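Local coordinates for cystathionine beta-lyase family protein, YNBB B.subtilis ortholog (Clostridium acetobutylicum, PDB 3HVY) that is a pyridoxal-phosphate-bound putative cystathionine beta-lyase of the methionine gamma-lyase family, probably cleaving carbon-sulfur bonds of amino acids, at residues R81-I86 / E292-A297. Numbering follows the deposited sequence. Where two conformers were deposited one is given.
Sequences RVYANI and EGLFMA. With NA (sodium ion), chain X.
N85 grips a sodium ion on the flank of helix 74-87 that faces away from L294, while V82, Y83 and I86 meet that leucine from the other flank. Both the backbone O and the side-chain OD1 of N85 lie 2.3 Å from the sodium, so one residue chelates the ion; N88 OD1 and two waters complete the ligands. The carboxamide is held at both ends, OD1 by the metal and ND2 by a hydrogen bond to E55, which together fix its rotation.

The contact with 292-297 is wholly apolar and rests on L294. With CG anti to the backbone N (chi1 178°), L294 extends away from its own helix and reaches about midway across the 12.3 Å between the two axes, which run nearly parallel at 18°. Its CD2 does most of the touching. V82 CG1 comes to 3.6 Å from CD2, the two side chains crossing at a slant. I86 meets the leucine tip to tip, its CD1 3.7 Å from CD2 and 3.9 Å from L294 CD1. Y83 runs past L294 in the opposite direction, and the same CD2 lies obliquely to its ring, 3.8 Å from CE1. A single isobutyl group thus touches three side chains of helix 74-87.

Helix 18-55 borders this buried cluster, with A52 against V82 and I86, V49 against I86 and F53 against L294. The Y83 ring packs on L242 and I246, close in sequence to the cofactor-bearing K244, and on A92 and V94 of strand 91-95, an edge strand, within this chain, of the mixed sheet.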
ATOM      1  N   ARG D  81       7.671  -9.611 -19.562  1.00 32.68           N
ATOM      2  CA  ARG D  81       8.805 -10.060 -20.370  1.00 31.41           C
ATOM      3  C   ARG D  81       9.686 -11.050 -19.607  1.00 33.31           C
ATOM      4  O   ARG D  81      10.158 -12.041 -20.171  1.00 29.72           O
ATOM      5  CB  ARG D  81       9.618  -8.886 -20.861  1.00 32.55           C
ATOM      6  CG  ARG D  81       8.896  -8.123 -21.953  1.00 37.49           C
ATOM      7  CD  ARG D  81       9.807  -7.101 -22.638  1.00 42.26           C
ATOM      8  NE  ARG D  81       9.971  -5.907 -21.817  1.00 48.02           N
ATOM      9  CZ  ARG D  81       9.102  -4.886 -21.778  1.00 53.30           C
ATOM     10  NH1 ARG D  81       8.027  -4.838 -22.555  1.00 51.51           N
ATOM     11  NH2 ARG D  81       9.336  -3.866 -20.982  1.00 47.45           N
ATOM     12  N   VAL D  82       9.859 -10.827 -18.304  1.00 31.83           N
ATOM     13  CA  VAL D  82      10.674 -11.750 -17.481  1.00 28.18           C
ATOM     14  C   VAL D  82      10.026 -13.158 -17.446  1.00 31.26           C
ATOM     15  O   VAL D  82      10.706 -14.160 -17.669  1.00 28.39           O
ATOM     16  CB  VAL D  82      10.917 -11.163 -16.055  1.00 31.40           C
ATOM     17  CG1 VAL D  82      11.479 -12.226 -15.105  1.00 32.60           C
ATOM     18  CG2 VAL D  82      11.878  -9.899 -16.161  1.00 27.42           C
ATOM     19  N   TYR D  83       8.715 -13.225 -17.193  1.00 27.38           N
ATOM     20  CA  TYR D  83       8.028 -14.483 -17.179  1.00 29.11           C
ATOM     21  C   TYR D  83       8.094 -15.162 -18.562  1.00 27.99           C
ATOM     22  O   TYR D  83       8.304 -16.371 -18.646  1.00 29.28           O
ATOM     23  CB  TYR D  83       6.571 -14.311 -16.814  1.00 30.05           C
ATOM     24  CG  TYR D  83       6.175 -14.449 -15.359  1.00 31.31           C
ATOM     25  CD1 TYR D  83       6.686 -13.622 -14.385  1.00 29.78           C
ATOM     26  CD2 TYR D  83       5.163 -15.359 -14.981  1.00 30.36           C
ATOM     27  CE1 TYR D  83       6.210 -13.716 -13.026  1.00 28.56           C
ATOM     28  CE2 TYR D  83       4.718 -15.456 -13.681  1.00 29.40           C
ATOM     29  CZ  TYR D  83       5.269 -14.668 -12.695  1.00 27.67           C
ATOM     30  OH  TYR D  83       4.792 -14.786 -11.382  1.00 34.51           O
ATOM     31  N   ALA D  84       7.851 -14.417 -19.635  1.00 28.73           N
ATOM     32  CA  ALA D  84       7.929 -15.004 -21.002  1.00 28.27           C
ATOM     33  C   ALA D  84       9.331 -15.642 -21.228  1.00 30.94           C
ATOM     34  O   ALA D  84       9.487 -16.758 -21.783  1.00 30.99           O
ATOM     35  CB  ALA D  84       7.645 -13.945 -22.051  1.00 26.04           C
ATOM     36  N   ASN D  85      10.352 -14.952 -20.768  1.00 30.43           N
ATOM     37  CA  ASN D  85      11.719 -15.476 -20.876  1.00 31.48           C
ATOM     38  C   ASN D  85      11.871 -16.782 -20.061  1.00 32.20           C
ATOM     39  O   ASN D  85      12.363 -17.809 -20.566  1.00 31.61           O
ATOM     40  CB  ASN D  85      12.686 -14.441 -20.352  1.00 33.96           C
ATOM     41  CG  ASN D  85      14.130 -14.710 -20.766  1.00 39.38           C
ATOM     42  OD1 ASN D  85      14.455 -15.770 -21.330  1.00 41.26           O
ATOM     43  ND2 ASN D  85      14.999 -13.725 -20.535  1.00 34.32           N
ATOM     44  N   ILE D  86      11.404 -16.777 -18.819  1.00 28.47           N
ATOM     45  CA  ILE D  86      11.535 -17.948 -17.946  1.00 29.31           C
ATOM     46  C   ILE D  86      10.818 -19.165 -18.540  1.00 29.36           C
ATOM     47  O   ILE D  86      11.348 -20.290 -18.562  1.00 27.11           O
ATOM     48  CB  ILE D  86      10.994 -17.659 -16.526  1.00 27.15           C
ATOM     49  CG1 ILE D  86      11.934 -16.671 -15.835  1.00 30.50           C
ATOM     50  CG2 ILE D  86      10.833 -18.969 -15.709  1.00 27.25           C
ATOM     51  CD1 ILE D  86      11.340 -16.003 -14.543  1.00 24.08           C
ATOM     52  N   GLU D 292      10.243  -9.802  -6.306  1.00 32.89           N
ATOM     53  CA  GLU D 292      10.973 -10.492  -5.266  1.00 28.71           C
ATOM     54  C   GLU D 292      10.421 -11.891  -5.075  1.00 29.10           C
ATOM     55  O   GLU D 292      11.154 -12.811  -4.876  1.00 27.47           O
ATOM     56  CB  GLU D 292      10.917  -9.736  -3.934  1.00 31.20           C
ATOM     57  CG  GLU D 292      11.823 -10.433  -2.915  1.00 36.44           C
ATOM     58  CD  GLU D 292      12.029  -9.698  -1.592  1.00 40.47           C
ATOM     59  OE1 GLU D 292      11.376  -8.656  -1.369  1.00 39.70           O
ATOM     60  OE2 GLU D 292      12.869 -10.182  -0.793  1.00 41.97           O
ATOM     61  N   GLY D 293       9.094 -12.039  -5.114  1.00 28.98           N
ATOM     62  CA  GLY D 293       8.477 -13.309  -4.992  1.00 28.30           C
ATOM     63  C   GLY D 293       8.923 -14.269  -6.065  1.00 27.32           C
ATOM     64  O   GLY D 293       9.199 -15.462  -5.781  1.00 29.40           O
ATOM     65  N   LEU D 294       8.969 -13.792  -7.297  1.00 30.01           N
ATOM     66  CA  LEU D 294       9.525 -14.591  -8.397  1.00 27.65           C
ATOM     67  C   LEU D 294      10.983 -15.053  -8.162  1.00 29.20           C
ATOM     68  O   LEU D 294      11.344 -16.213  -8.400  1.00 30.18           O
ATOM     69  CB  LEU D 294       9.388 -13.822  -9.714  1.00 31.54           C
ATOM     70  CG  LEU D 294       9.935 -14.445 -10.990  1.00 32.32           C
ATOM     71  CD1 LEU D 294       9.210 -15.705 -11.261  1.00 25.83           C
ATOM     72  CD2 LEU D 294       9.877 -13.510 -12.180  1.00 27.36           C
ATOM     73  N   PHE D 295      11.816 -14.149  -7.678  1.00 28.87           N
ATOM     74  CA  PHE D 295      13.189 -14.474  -7.392  1.00 27.78           C
ATOM     75  C   PHE D 295      13.340 -15.560  -6.344  1.00 29.91           C
ATOM     76  O   PHE D 295      14.201 -16.445  -6.484  1.00 28.49           O
ATOM     77  CB  PHE D 295      13.961 -13.229  -7.004  1.00 29.77           C
ATOM     78  CG  PHE D 295      15.413 -13.451  -6.978  1.00 31.08           C
ATOM     79  CD1 PHE D 295      16.105 -13.619  -8.163  1.00 36.17           C
ATOM     80  CD2 PHE D 295      16.083 -13.548  -5.787  1.00 33.27           C
ATOM     81  CE1 PHE D 295      17.455 -13.856  -8.166  1.00 32.16           C
ATOM     82  CE2 PHE D 295      17.422 -13.782  -5.761  1.00 32.49           C
ATOM     83  CZ  PHE D 295      18.124 -13.964  -6.981  1.00 32.99           C
HETATM   84  N   MSE D 296      12.495 -15.513  -5.313  0.50 27.30           N
HETATM   85  CA  MSE D 296      12.525 -16.502  -4.248  0.50 25.57           C
HETATM   86  C   MSE D 296      11.718 -17.783  -4.587  0.50 27.43           C
HETATM   87  O   MSE D 296      11.759 -18.747  -3.829  0.50 23.04           O
HETATM   88  CB  MSE D 296      11.928 -15.882  -2.975  0.50 23.28           C
HETATM   89  CG  MSE D 296      12.648 -14.675  -2.393  0.50 32.56           C
HETATM   90 SE   MSE D 296      11.504 -13.903  -0.967  0.38 34.45          SE
HETATM   91  CE  MSE D 296      10.906 -15.596  -0.153  0.50 45.52           C
ATOM     92  N   ALA D 297      10.981 -17.787  -5.697  1.00 29.06           N
ATOM     93  CA  ALA D 297      10.108 -18.914  -6.026  1.00 30.79           C
ATOM     94  C   ALA D 297      10.788 -20.289  -6.266  1.00 32.86           C
ATOM     95  O   ALA D 297      10.247 -21.333  -5.830  1.00 33.66           O
ATOM     96  CB  ALA D 297       9.162 -18.566  -7.144  1.00 30.16           C
TER
HETATM   97 NA    NA X 427      14.165 -17.957 -22.039  1.00 37.09          NA
HETATM   98  O   HOH W   1      16.343 -18.199 -23.025  1.00 47.75           O
HETATM   99  O   HOH W   2      12.983 -16.800 -24.109  1.00 44.30           O